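Local coordinates for protein nitrite oxidoreductase subunit A (PDB 7B04) that belongs to the molybdopterin oxidoreductase family and binds a molybdenum atom, two MD1 groups and an iron/sulfur cluster, at residues 648-653 / 676-681; 223-228 / 652-657; 135-140 / 690-695; 237-242 / 736-741. One frame throughout, in Å; residues are numbered along the deposited sequence.

Interaction 1 of 4, residues 648-653 / 676-681. With MD1 (phosphoric acid 4-(2-amino-4-oxo-3,4,5,6,-tetrahydro-pteridin-6-yl)-2-hydroxy-3,4-dimercapto-but-3-en-yl ester guanylate ester), chain C.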
# COMPACT_ATOMS: atom_id res chain seq x y z
N VAL B 648 -29.66 -1.85 18.97
CA VAL B 648 -28.69 -2.93 19.00
C VAL B 648 -27.98 -2.96 17.65
O VAL B 648 -28.60 -2.70 16.61
CB VAL B 648 -29.34 -4.30 19.30
CG1 VAL B 648 -28.28 -5.37 19.50
CG2 VAL B 648 -30.24 -4.21 20.51
N LEU B 649 -26.68 -3.26 17.67
CA LEU B 649 -25.87 -3.20 16.47
C LEU B 649 -24.81 -4.29 16.54
O LEU B 649 -24.19 -4.49 17.58
CB LEU B 649 -25.21 -1.83 16.32
CG LEU B 649 -24.19 -1.65 15.19
CD1 LEU B 649 -24.84 -1.97 13.85
CD2 LEU B 649 -23.62 -0.24 15.20
N TRP B 650 -24.63 -5.00 15.43
CA TRP B 650 -23.59 -6.02 15.35
C TRP B 650 -23.08 -6.11 13.92
O TRP B 650 -23.88 -6.20 12.98
CB TRP B 650 -24.14 -7.36 15.83
CG TRP B 650 -23.20 -8.50 15.79
CD1 TRP B 650 -21.84 -8.46 15.94
CD2 TRP B 650 -23.54 -9.88 15.64
NE1 TRP B 650 -21.32 -9.73 15.87
CE2 TRP B 650 -22.35 -10.62 15.69
CE3 TRP B 650 -24.75 -10.56 15.46
CZ2 TRP B 650 -22.32 -12.00 15.56
CZ3 TRP B 650 -24.73 -11.93 15.33
CH2 TRP B 650 -23.52 -12.64 15.38
N PHE B 651 -21.75 -6.08 13.75
CA PHE B 651 -21.14 -6.00 12.43
C PHE B 651 -19.84 -6.79 12.34
O PHE B 651 -19.03 -6.75 13.27
CB PHE B 651 -20.89 -4.53 12.05
CG PHE B 651 -20.17 -3.74 13.11
CD1 PHE B 651 -20.87 -3.17 14.16
CD2 PHE B 651 -18.80 -3.54 13.03
CE1 PHE B 651 -20.21 -2.44 15.13
CE2 PHE B 651 -18.14 -2.81 14.00
CZ PHE B 651 -18.85 -2.26 15.05
N THR B 652 -19.67 -7.51 11.22
CA THR B 652 -18.51 -8.36 10.92
C THR B 652 -17.75 -7.78 9.74
O THR B 652 -18.34 -7.11 8.88
CB THR B 652 -18.90 -9.82 10.54
OG1 THR B 652 -19.65 -9.84 9.31
CG2 THR B 652 -19.75 -10.45 11.62
N ASN B 653 -16.47 -8.08 9.62
CA ASN B 653 -15.65 -7.64 8.47
C ASN B 653 -15.76 -6.13 8.25
O ASN B 653 -15.55 -5.72 7.15
CB ASN B 653 -16.04 -8.36 7.20
CG ASN B 653 -14.91 -8.67 6.27
OD1 ASN B 653 -15.08 -8.66 5.07
ND2 ASN B 653 -13.76 -9.01 6.78
N GLN B 676 -26.70 -1.68 22.57
CA GLN B 676 -25.78 -2.83 22.44
C GLN B 676 -24.97 -2.70 21.16
O GLN B 676 -25.58 -2.72 20.13
CB GLN B 676 -26.61 -4.09 22.44
CG GLN B 676 -25.81 -5.35 22.22
CD GLN B 676 -26.62 -6.51 22.70
OE1 GLN B 676 -27.63 -6.34 23.36
NE2 GLN B 676 -26.18 -7.69 22.38
N ILE B 677 -23.64 -2.61 21.24
CA ILE B 677 -22.78 -2.54 20.07
C ILE B 677 -21.88 -3.77 20.08
O ILE B 677 -21.25 -4.08 21.10
CB ILE B 677 -21.93 -1.25 20.05
CG1 ILE B 677 -22.83 -0.02 19.90
CG2 ILE B 677 -20.89 -1.30 18.95
CD1 ILE B 677 -23.18 0.64 21.21
N MET B 678 -21.82 -4.47 18.95
CA MET B 678 -21.11 -5.73 18.88
C MET B 678 -20.29 -5.74 17.60
O MET B 678 -20.74 -5.23 16.56
CB MET B 678 -22.08 -6.91 18.90
CG MET B 678 -22.88 -7.02 20.18
SD MET B 678 -24.31 -8.10 19.97
CE MET B 678 -23.53 -9.68 19.73
N SER B 679 -19.10 -6.32 17.67
CA SER B 679 -18.23 -6.37 16.51
C SER B 679 -17.53 -7.72 16.45
O SER B 679 -16.99 -8.19 17.46
CB SER B 679 -17.20 -5.24 16.53
OG SER B 679 -16.31 -5.36 15.44
N THR B 680 -17.55 -8.33 15.28
CA THR B 680 -16.73 -9.48 14.96
C THR B 680 -15.49 -9.01 14.21
O THR B 680 -15.59 -8.22 13.26
CB THR B 680 -17.49 -10.48 14.10
OG1 THR B 680 -18.58 -11.01 14.86
CG2 THR B 680 -16.58 -11.60 13.68
N ASP B 681 -14.32 -9.47 14.64
CA ASP B 681 -13.09 -9.02 14.02
C ASP B 681 -11.96 -9.98 14.39
O ASP B 681 -12.16 -10.96 15.12
CB ASP B 681 -12.76 -7.58 14.43
CG ASP B 681 -11.79 -6.92 13.48
OD1 ASP B 681 -11.03 -7.65 12.80
OD2 ASP B 681 -11.83 -5.68 13.38
PB MD1 C . -14.33 -0.98 6.08
O3B MD1 C . -12.69 -1.14 6.01
O1B MD1 C . -14.70 -0.63 7.50
O2B MD1 C . -14.97 -2.29 5.71
O3A MD1 C . -14.90 0.19 5.06
C10 MD1 C . -14.16 0.64 3.96
C11 MD1 C . -14.37 2.17 3.79
O11 MD1 C . -13.15 2.95 4.48
C12 MD1 C . -14.53 2.49 2.50
S12 MD1 C . -14.31 1.20 1.24
C13 MD1 C . -14.89 3.90 1.95
S13 MD1 C . -15.01 3.96 0.14
C14 MD1 C . -15.13 5.15 2.66
N15 MD1 C . -13.86 6.06 2.33
C16 MD1 C . -13.67 7.19 3.16
C15 MD1 C . -12.69 8.22 2.75
O14 MD1 C . -12.09 8.10 1.74
N17 MD1 C . -12.46 9.41 3.62
C17 MD1 C . -13.23 9.57 4.94
N16 MD1 C . -13.00 10.73 5.78
N18 MD1 C . -14.23 8.53 5.37
C20 MD1 C . -14.48 7.37 4.55
N8 MD1 C . -15.41 6.43 5.00
C7 MD1 C . -15.58 5.11 4.10
PA MD1 C . -11.87 -2.34 6.79
O1A MD1 C . -10.58 -2.65 6.06
O2A MD1 C . -11.56 -1.86 8.17
O5' MD1 C . -12.74 -3.72 6.98
C5' MD1 C . -12.02 -4.85 7.42
C4' MD1 C . -12.17 -5.04 8.97
O4' MD1 C . -12.58 -6.51 9.27
C1' MD1 C . -11.28 -7.20 9.77
N9 MD1 C . -11.05 -8.49 9.06
C4 MD1 C . -11.90 -9.49 9.27
N3 MD1 C . -13.11 -9.59 10.12
C2 MD1 C . -13.86 -10.83 10.16
N2 MD1 C . -15.04 -10.92 10.99
N1 MD1 C . -13.45 -11.97 9.38
C6 MD1 C . -12.28 -11.87 8.56
O6 MD1 C . -11.94 -12.80 7.92
C5 MD1 C . -11.49 -10.56 8.53
N7 MD1 C . -10.39 -10.19 7.87
C8 MD1 C . -10.11 -8.91 8.20
C2' MD1 C . -10.34 -6.38 9.54
O2' MD1 C . -9.32 -6.47 10.59
C3' MD1 C . -11.05 -4.88 9.55
O3' MD1 C . -11.24 -4.46 10.94

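Interaction 2 of 4, residues 223-228 / 652-657. With MD1 (phosphoric acid 4-(2-amino-4-oxo-3,4,5,6,-tetrahydro-pteridin-6-yl)-2-hydroxy-3,4-dimercapto-but-3-en-yl ester guanylate ester), chain C.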
# COMPACT_ATOMS: atom_id res chain seq x y z
N LYS B 223 -29.80 -3.63 14.23
CA LYS B 223 -29.13 -3.34 12.96
C LYS B 223 -28.00 -4.34 12.79
O LYS B 223 -27.00 -4.30 13.53
CB LYS B 223 -28.64 -1.90 12.94
CG LYS B 223 -29.70 -0.89 12.52
CD LYS B 223 -30.84 -0.73 13.49
CE LYS B 223 -31.92 0.15 12.88
NZ LYS B 223 -31.40 1.51 12.50
N GLY B 224 -28.15 -5.23 11.82
CA GLY B 224 -27.15 -6.24 11.56
C GLY B 224 -26.47 -6.02 10.23
O GLY B 224 -27.11 -6.09 9.17
N ARG B 225 -25.18 -5.74 10.26
CA ARG B 225 -24.42 -5.44 9.06
C ARG B 225 -23.43 -6.57 8.78
O ARG B 225 -22.57 -6.84 9.61
CB ARG B 225 -23.66 -4.13 9.22
CG ARG B 225 -22.64 -3.91 8.12
CD ARG B 225 -22.46 -2.43 7.80
NE ARG B 225 -21.59 -2.26 6.65
CZ ARG B 225 -20.66 -1.32 6.53
NH1 ARG B 225 -20.46 -0.44 7.49
NH2 ARG B 225 -19.92 -1.27 5.43
N GLY B 226 -23.57 -7.21 7.63
CA GLY B 226 -22.49 -8.05 7.17
C GLY B 226 -21.56 -7.15 6.38
O GLY B 226 -21.96 -6.66 5.31
N GLY B 227 -20.33 -6.97 6.83
CA GLY B 227 -19.61 -5.90 6.19
C GLY B 227 -18.95 -6.42 4.93
O GLY B 227 -18.07 -7.29 4.97
N MET B 228 -19.32 -5.81 3.80
CA MET B 228 -18.89 -6.22 2.47
C MET B 228 -18.84 -7.74 2.33
O MET B 228 -17.78 -8.35 2.15
CB MET B 228 -17.53 -5.62 2.16
CG MET B 228 -17.43 -4.15 2.53
SD MET B 228 -17.72 -2.95 1.21
CE MET B 228 -18.78 -3.84 0.08
N THR B 652 -19.67 -7.51 11.22
CA THR B 652 -18.51 -8.36 10.92
C THR B 652 -17.75 -7.78 9.74
O THR B 652 -18.34 -7.11 8.88
CB THR B 652 -18.90 -9.82 10.54
OG1 THR B 652 -19.65 -9.84 9.31
CG2 THR B 652 -19.75 -10.45 11.62
N ASN B 653 -16.47 -8.08 9.62
CA ASN B 653 -15.65 -7.64 8.47
C ASN B 653 -15.76 -6.13 8.25
O ASN B 653 -15.55 -5.72 7.15
CB ASN B 653 -16.04 -8.36 7.20
CG ASN B 653 -14.91 -8.67 6.27
OD1 ASN B 653 -15.08 -8.66 5.07
ND2 ASN B 653 -13.76 -9.01 6.78
N VAL B 654 -16.04 -5.35 9.28
CA VAL B 654 -16.03 -3.88 9.08
C VAL B 654 -15.51 -3.23 10.36
O VAL B 654 -15.72 -3.79 11.39
CB VAL B 654 -17.41 -3.34 8.70
CG1 VAL B 654 -17.48 -3.02 7.23
CG2 VAL B 654 -18.51 -4.31 9.03
N ASN B 655 -14.79 -2.12 10.25
CA ASN B 655 -14.30 -1.30 11.39
C ASN B 655 -15.22 -0.09 11.36
O ASN B 655 -14.77 1.00 11.20
CB ASN B 655 -12.89 -0.82 11.09
CG ASN B 655 -11.97 -0.71 12.27
OD1 ASN B 655 -12.39 -0.60 13.39
ND2 ASN B 655 -10.69 -0.73 12.00
N LEU B 656 -16.50 -0.35 11.48
CA LEU B 656 -17.60 0.61 11.25
C LEU B 656 -17.42 1.87 12.05
O LEU B 656 -17.57 2.93 11.49
CB LEU B 656 -18.86 -0.12 11.69
CG LEU B 656 -20.17 0.50 11.24
CD1 LEU B 656 -20.84 -0.41 10.25
CD2 LEU B 656 -21.05 0.73 12.43
N ILE B 657 -17.16 1.73 13.33
CA ILE B 657 -17.09 2.93 14.15
C ILE B 657 -15.79 3.69 13.89
O ILE B 657 -15.80 4.91 13.72
CB ILE B 657 -17.24 2.56 15.64
CG1 ILE B 657 -18.63 1.97 15.89
CG2 ILE B 657 -17.03 3.79 16.52
CD1 ILE B 657 -18.80 1.36 17.27
PB MD1 C . -14.33 -0.98 6.08
O3B MD1 C . -12.69 -1.14 6.01
O1B MD1 C . -14.70 -0.63 7.50
O2B MD1 C . -14.97 -2.29 5.71
O3A MD1 C . -14.90 0.19 5.06
C10 MD1 C . -14.16 0.64 3.96
C11 MD1 C . -14.37 2.17 3.79
O11 MD1 C . -13.15 2.95 4.48
C12 MD1 C . -14.53 2.49 2.50
S12 MD1 C . -14.31 1.20 1.24
C13 MD1 C . -14.89 3.90 1.95
S13 MD1 C . -15.01 3.96 0.14
C14 MD1 C . -15.13 5.15 2.66
N15 MD1 C . -13.86 6.06 2.33
C16 MD1 C . -13.67 7.19 3.16
C15 MD1 C . -12.69 8.22 2.75
O14 MD1 C . -12.09 8.10 1.74
N17 MD1 C . -12.46 9.41 3.62
C17 MD1 C . -13.23 9.57 4.94
N16 MD1 C . -13.00 10.73 5.78
N18 MD1 C . -14.23 8.53 5.37
C20 MD1 C . -14.48 7.37 4.55
N8 MD1 C . -15.41 6.43 5.00
C7 MD1 C . -15.58 5.11 4.10
PA MD1 C . -11.87 -2.34 6.79
O1A MD1 C . -10.58 -2.65 6.06
O2A MD1 C . -11.56 -1.86 8.17
O5' MD1 C . -12.74 -3.72 6.98
C5' MD1 C . -12.02 -4.85 7.42
C4' MD1 C . -12.17 -5.04 8.97
O4' MD1 C . -12.58 -6.51 9.27
C1' MD1 C . -11.28 -7.20 9.77
N9 MD1 C . -11.05 -8.49 9.06
C4 MD1 C . -11.90 -9.49 9.27
N3 MD1 C . -13.11 -9.59 10.12
C2 MD1 C . -13.86 -10.83 10.16
N2 MD1 C . -15.04 -10.92 10.99
N1 MD1 C . -13.45 -11.97 9.38
C6 MD1 C . -12.28 -11.87 8.56
O6 MD1 C . -11.94 -12.80 7.92
C5 MD1 C . -11.49 -10.56 8.53
N7 MD1 C . -10.39 -10.19 7.87
C8 MD1 C . -10.11 -8.91 8.20
C2' MD1 C . -10.34 -6.38 9.54
O2' MD1 C . -9.32 -6.47 10.59
C3' MD1 C . -11.05 -4.88 9.55
O3' MD1 C . -11.24 -4.46 10.94

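Interaction 3 of 4, residues 135-140 / 690-695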
# COMPACT_ATOMS: atom_id res chain seq x y z
N LEU B 135 -14.59 -10.82 24.02
CA LEU B 135 -14.54 -9.69 24.94
C LEU B 135 -15.94 -9.17 25.20
O LEU B 135 -16.78 -9.10 24.30
CB LEU B 135 -13.67 -8.56 24.37
CG LEU B 135 -12.18 -8.83 24.22
CD1 LEU B 135 -11.51 -7.68 23.49
CD2 LEU B 135 -11.55 -9.05 25.58
N ILE B 136 -16.19 -8.80 26.46
CA ILE B 136 -17.41 -8.11 26.86
C ILE B 136 -17.01 -6.94 27.74
O ILE B 136 -16.10 -7.05 28.57
CB ILE B 136 -18.39 -9.06 27.59
CG1 ILE B 136 -19.68 -8.32 27.96
CG2 ILE B 136 -17.74 -9.67 28.83
CD1 ILE B 136 -20.77 -9.23 28.49
N ARG B 137 -17.67 -5.80 27.55
CA ARG B 137 -17.34 -4.60 28.31
C ARG B 137 -17.90 -4.70 29.72
O ARG B 137 -19.01 -5.18 29.93
CB ARG B 137 -17.87 -3.35 27.61
CG ARG B 137 -17.36 -2.06 28.21
CD ARG B 137 -17.84 -0.87 27.41
NE ARG B 137 -19.30 -0.84 27.35
CZ ARG B 137 -20.08 -0.37 28.31
NH1 ARG B 137 -19.55 0.13 29.42
NH2 ARG B 137 -21.39 -0.40 28.16
N LYS B 138 -17.11 -4.24 30.69
CA LYS B 138 -17.48 -4.38 32.10
C LYS B 138 -18.79 -3.66 32.40
O LYS B 138 -19.67 -4.21 33.07
CB LYS B 138 -16.36 -3.87 33.00
CG LYS B 138 -16.62 -4.07 34.48
CD LYS B 138 -15.51 -3.48 35.34
CE LYS B 138 -15.72 -3.82 36.81
NZ LYS B 138 -16.95 -3.19 37.35
N GLY B 139 -18.93 -2.43 31.91
CA GLY B 139 -20.15 -1.68 32.20
C GLY B 139 -21.38 -2.15 31.46
O GLY B 139 -22.47 -1.63 31.73
N TRP B 140 -21.25 -3.14 30.58
CA TRP B 140 -22.42 -3.74 29.96
C TRP B 140 -22.79 -5.06 30.62
O TRP B 140 -23.97 -5.34 30.82
CB TRP B 140 -22.19 -3.97 28.46
CG TRP B 140 -23.46 -4.24 27.71
CD1 TRP B 140 -24.22 -3.33 27.03
CD2 TRP B 140 -24.13 -5.50 27.57
NE1 TRP B 140 -25.32 -3.95 26.48
CE2 TRP B 140 -25.28 -5.28 26.80
CE3 TRP B 140 -23.86 -6.79 28.03
CZ2 TRP B 140 -26.17 -6.31 26.47
CZ3 TRP B 140 -24.74 -7.81 27.71
CH2 TRP B 140 -25.88 -7.56 26.93
N TYR B 690 -14.68 0.94 21.56
CA TYR B 690 -15.91 1.67 21.86
C TYR B 690 -17.15 0.81 21.61
O TYR B 690 -18.21 1.32 21.27
CB TYR B 690 -15.98 2.96 21.04
CG TYR B 690 -15.08 4.06 21.54
CD1 TYR B 690 -15.46 4.86 22.61
CD2 TYR B 690 -13.85 4.32 20.94
CE1 TYR B 690 -14.64 5.88 23.08
CE2 TYR B 690 -13.03 5.33 21.39
CZ TYR B 690 -13.42 6.11 22.46
OH TYR B 690 -12.61 7.12 22.92
N ALA B 691 -17.02 -0.50 21.79
CA ALA B 691 -18.11 -1.46 21.61
C ALA B 691 -18.40 -2.16 22.93
O ALA B 691 -17.71 -1.96 23.94
CB ALA B 691 -17.77 -2.48 20.52
N ASP B 692 -19.44 -2.99 22.92
CA ASP B 692 -19.84 -3.76 24.09
C ASP B 692 -19.45 -5.22 24.01
O ASP B 692 -19.26 -5.86 25.04
CB ASP B 692 -21.35 -3.66 24.31
CG ASP B 692 -21.82 -2.25 24.63
OD1 ASP B 692 -21.05 -1.50 25.26
OD2 ASP B 692 -22.95 -1.91 24.24
N PHE B 693 -19.34 -5.77 22.80
CA PHE B 693 -18.92 -7.14 22.59
C PHE B 693 -17.84 -7.20 21.51
O PHE B 693 -17.77 -6.34 20.63
CB PHE B 693 -20.09 -8.04 22.17
CG PHE B 693 -21.02 -8.39 23.29
CD1 PHE B 693 -20.76 -9.49 24.10
CD2 PHE B 693 -22.15 -7.63 23.54
CE1 PHE B 693 -21.62 -9.83 25.13
CE2 PHE B 693 -23.00 -7.96 24.57
CZ PHE B 693 -22.74 -9.06 25.37
N ALA B 694 -17.01 -8.24 21.60
CA ALA B 694 -15.99 -8.50 20.59
C ALA B 694 -15.89 -10.01 20.40
O ALA B 694 -15.80 -10.75 21.38
CB ALA B 694 -14.63 -7.93 21.01
N PHE B 695 -15.93 -10.44 19.15
CA PHE B 695 -15.88 -11.87 18.83
C PHE B 695 -14.69 -12.15 17.92
O PHE B 695 -14.68 -11.70 16.76
CB PHE B 695 -17.18 -12.32 18.16
CG PHE B 695 -18.38 -12.16 19.03
CD1 PHE B 695 -18.66 -13.08 20.03
CD2 PHE B 695 -19.23 -11.08 18.87
CE1 PHE B 695 -19.77 -12.93 20.84
CE2 PHE B 695 -20.34 -10.92 19.68
CZ PHE B 695 -20.61 -11.85 20.66

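Interaction 4 of 4, residues 237-242 / 736-741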
# COMPACT_ATOMS: atom_id res chain seq x y z
N TYR B 237 -22.01 -12.19 4.77
CA TYR B 237 -23.41 -11.93 4.44
C TYR B 237 -24.37 -12.80 5.23
O TYR B 237 -25.58 -12.55 5.21
CB TYR B 237 -23.73 -12.12 2.95
CG TYR B 237 -23.54 -10.89 2.08
CD1 TYR B 237 -22.70 -10.91 0.99
CD2 TYR B 237 -24.20 -9.69 2.38
CE1 TYR B 237 -22.52 -9.78 0.19
CE2 TYR B 237 -24.02 -8.56 1.59
CZ TYR B 237 -23.17 -8.61 0.50
OH TYR B 237 -22.98 -7.51 -0.29
N GLY B 238 -23.86 -13.81 5.93
CA GLY B 238 -24.69 -14.55 6.87
C GLY B 238 -25.32 -13.68 7.92
O GLY B 238 -26.31 -14.08 8.54
N MET B 239 -24.77 -12.48 8.15
CA MET B 239 -25.40 -11.53 9.07
C MET B 239 -26.79 -11.13 8.58
O MET B 239 -27.71 -10.97 9.38
CB MET B 239 -24.52 -10.30 9.22
CG MET B 239 -25.01 -9.30 10.25
SD MET B 239 -24.97 -9.97 11.92
CE MET B 239 -23.20 -9.97 12.22
N TYR B 240 -26.95 -10.98 7.26
CA TYR B 240 -28.28 -10.70 6.72
C TYR B 240 -29.23 -11.86 6.96
O TYR B 240 -30.43 -11.65 7.16
CB TYR B 240 -28.19 -10.39 5.22
CG TYR B 240 -27.53 -9.08 4.88
CD1 TYR B 240 -27.13 -8.20 5.88
CD2 TYR B 240 -27.31 -8.71 3.56
CE1 TYR B 240 -26.52 -6.99 5.57
CE2 TYR B 240 -26.71 -7.51 3.24
CZ TYR B 240 -26.32 -6.65 4.25
OH TYR B 240 -25.72 -5.46 3.93
N ARG B 241 -28.71 -13.09 6.96
CA ARG B 241 -29.53 -14.24 7.32
C ARG B 241 -29.89 -14.20 8.80
O ARG B 241 -31.03 -14.53 9.18
CB ARG B 241 -28.78 -15.53 6.99
CG ARG B 241 -29.60 -16.80 7.11
CD ARG B 241 -28.74 -18.02 6.77
NE ARG B 241 -29.49 -19.27 6.85
CZ ARG B 241 -30.13 -19.82 5.83
NH1 ARG B 241 -30.12 -19.24 4.64
NH2 ARG B 241 -30.78 -20.97 6.00
N PHE B 242 -28.95 -13.79 9.65
CA PHE B 242 -29.23 -13.65 11.08
C PHE B 242 -30.33 -12.63 11.32
O PHE B 242 -31.24 -12.86 12.13
CB PHE B 242 -27.96 -13.26 11.83
CG PHE B 242 -28.14 -13.15 13.31
CD1 PHE B 242 -28.18 -14.29 14.10
CD2 PHE B 242 -28.27 -11.92 13.92
CE1 PHE B 242 -28.34 -14.20 15.47
CE2 PHE B 242 -28.43 -11.81 15.29
CZ PHE B 242 -28.47 -12.96 16.07
N LYS B 736 -19.79 -19.92 12.30
CA LYS B 736 -20.11 -20.53 13.59
C LYS B 736 -20.46 -19.48 14.64
O LYS B 736 -21.25 -19.76 15.54
CB LYS B 736 -18.95 -21.40 14.04
CG LYS B 736 -18.31 -22.18 12.90
CD LYS B 736 -18.34 -23.68 13.16
CE LYS B 736 -17.25 -24.42 12.39
N ILE B 737 -19.87 -18.29 14.54
CA ILE B 737 -20.25 -17.21 15.46
C ILE B 737 -21.69 -16.80 15.22
O ILE B 737 -22.46 -16.59 16.17
CB ILE B 737 -19.28 -16.02 15.29
CG1 ILE B 737 -17.85 -16.43 15.65
CG2 ILE B 737 -19.73 -14.85 16.16
CD1 ILE B 737 -16.82 -15.38 15.31
N LEU B 738 -22.10 -16.69 13.96
CA LEU B 738 -23.50 -16.42 13.64
C LEU B 738 -24.39 -17.56 14.11
O LEU B 738 -25.45 -17.33 14.70
CB LEU B 738 -23.66 -16.19 12.14
CG LEU B 738 -22.95 -14.98 11.55
CD1 LEU B 738 -22.97 -15.04 10.04
CD2 LEU B 738 -23.58 -13.69 12.04
N ALA B 739 -23.98 -18.80 13.85
CA ALA B 739 -24.78 -19.95 14.27
C ALA B 739 -24.82 -20.08 15.78
O ALA B 739 -25.88 -20.36 16.36
CB ALA B 739 -24.24 -21.23 13.63
N GLY B 740 -23.68 -19.87 16.45
CA GLY B 740 -23.66 -19.92 17.90
C GLY B 740 -24.55 -18.87 18.53
O GLY B 740 -25.17 -19.11 19.57
N MET B 741 -24.61 -17.68 17.92
CA MET B 741 -25.51 -16.65 18.42
C MET B 741 -26.97 -17.05 18.22
O MET B 741 -27.81 -16.82 19.10
CB MET B 741 -25.22 -15.32 17.73
CG MET B 741 -25.97 -14.14 18.31
SD MET B 741 -25.50 -13.81 20.02
CE MET B 741 -23.81 -13.27 19.79

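Interaction 1 of 4, residues 648-653 / 676-681
Trp650 reaches across to Thr680 with its indole nitrogen: Trp650 NE1 donates to Thr680 OG1 at 3.2 Å, the oxygen standing 21° out of the ring plane. A buried indole has a single polar atom to satisfy, and threonine suits the place because it offers a hydroxyl while its carbon atoms still pack against Thr652. With chi1 at -65°, Thr680 sets OG1 toward the indole and leaves CG2 to meet MD1. Over one face of the Trp650 five-membered ring lies Met678 CE, 4.1 Å from the centroid, and the sulfur adds an oblique Met-aromatic contact. That sulfur also accepts a weak bond from Gln676 NE2, which bonds weakly to Ala181 O as well.

The backbones beneath run parallel. Leu649 N donates to Gln676 O at 2.7 Å, Leu649 O takes a weak bond from Met678 N, Phe651 N donates to Met678 O at 3.1 Å, and Phe651 O accepts from Thr680 N at 3.0 Å. Leu649 and Phe651 therefore turn N and O to strand 676-681, whereas the backbone of Trp650 bonds to Lys223 and Arg225 of strand 222-226. Small Ser679 lays its CB off-centre over the Phe651 ring, a CH-pi contact. At the strand end the Asp681 carboxylate accepts hydrogen bonds from two MD1 hydroxyls, O2' on OD1 at 3.0 Å and O3' on OD2 at 2.8 Å.

Helix 663-670 links the two strands as a beta-alpha-beta unit, strands 222-226 and 693-696 flank the pair, and helices 734-749 and 174-191 pack on the side of Trp650 and Met678.

Interaction 2 of 4, residues 223-228 / 652-657
Arg225 lies across Val654 and Leu656, its carbon chain and one guanidinium face set against these two apolar residues. From CB the chain leaves the strand with CG anti to the backbone N (chi1 169°), on the flank where Phe651 also packs. CD then comes beside the end of Leu656, whose exact position is doubtful because it sits too close to Arg225 NH1 in the model. NE turns to a partner outside the loop and donates to Asn269 OD1. At the tip, one face of the guanidinium is met by a valine methyl: Val654 CG1 is 3.7 Å from Arg225 CZ and 3.5 Å from Arg225 NH2, offset toward the rim.

The backbones join more loosely. Thr652 N gives a weak bond to Arg225 O at 3.4 Å, and Gly227 N gives another weak one to Thr652 O, an oxygen whose place is less certain. Gly227 has no side chain to stand between its backbone and Val654 and Asn653. Further along the loop, Asn655 N donates to MD1 O1B at 3.1 Å, a fairly straight bond of 158°, so the main chain itself grips a phosphate oxygen. The diphosphate of MD1 held by the loop that follows a parallel strand is typical of the Rossmann-like dinucleotide-binding domains of molybdopterin oxidoreductases.

Interaction 3 of 4, residues 135-140 / 690-695
Arg137 and Asp692 lie side by side and point the same way, their guanidinium and carboxylate planes turned 48° apart. A bend at chi3 (58°) brings the arginine's flank round, and two nitrogens converge on one oxygen: Arg137 NE lies 2.8 Å from Asp692 OD1, nearly in line with its C-O bond, while NH2 comes to the same OD1 at 3.1 Å from above the carboxylate plane. This buried ion pair belongs to a wider network, since Arg164 also bridges to Asp692 and Asp167 takes NH1 of Arg137.

The backbones form a short antiparallel ladder. Leu135 and Ala694 make a hydrogen-bonded pair, and Arg137 N donates to Asp692 O at 3.0 Å. Strand 135-137 thus adds an antiparallel strand beside 693-696, which itself runs parallel to 676-681 in the mixed sheet; Arg137 is then the N-cap of helix 138-145.

The first turn of that helix brings Trp140 against Asp692 and Phe693. Phe693 points its edge at the face of the Trp140 six-membered ring, a T-shaped contact with centroids 4.8 Å apart and planes at 70°. Asp692 CB lies over the same indole face, at the five-membered ring. Ile136 runs alongside Phe693, Ile136 CD1 being 3.5 Å from Phe693 CE1, a branched chain filling the flank of the ring. On the other face of the sheet, compact Ala694 brings its CB 3.6 Å from Leu135 CB.

Interaction 4 of 4, residues 237-242 / 736-741
With CG anti to its carbonyl carbon (chi1 -64°), Leu738 sends its branched end across to helix 238-254, where the two methyls divide the work. Leu738 CD1 lies against the backbone of Gly238, 3.4 Å from Gly238 C, and Leu738 CD2 meets the methyl of Met239, 3.7 Å from Met239 CE. Met239 bends at both chi2 and chi3, a hook that carries CE round to the leucine, and the two side chains cross at about a right angle. One turn on, Phe242 holds CG anti to its backbone N (chi1 -177°), which swings the ring toward helix 734-749.

There the ring finds Met741. Phe242 CZ is 3.6 Å from Met741 CG, and Phe242 CE1 is 4.0 Å from Met741 CB, so the methionine is met along the first carbons of its chain. The sulfur end leads away from the phenyl ring, to helix 174-191 and Met678.

The helix segments run almost parallel, 9° apart, with axes 10.1 Å from each other. Both pack on the face of the mixed sheet that carries Trp650, forming part of the helical layer of this alpha/beta domain; helix 238-254 follows strand 222-226 in the chain. Residue types fit this apolar seam: Gly238 has no side chain to hold a leucine methyl off its backbone, while methionines bend to follow their neighbours. Backbone polar groups are engaged within the helices, as in Phe242 N to Gly238 O and Met741 N to Ile737 O. Phe242 and Met239 both also touch Trp650, the former edge-to-face and the latter packing against its indole.

How the interactions relate
All four contacts are buried, but they differ in chemistry. Interactions 1, 2 and 3 join neighbours in one mixed sheet: interaction 1 lies in its middle and relies on a parallel ladder, interaction 2 continues it with weak bonds where strands give way to loops, and interaction 3 adds an antiparallel strand and a buried ion pair toward one side. Interaction 4 is wholly apolar and joins two helices over the sheet, touching interaction 1 through Trp650 and Met678. Thr652 and Asn653 belong to both interactions 1 and 2, whose segments touch MD1 by carboxylate and backbone amide; interactions 3 and 4 lie further from it.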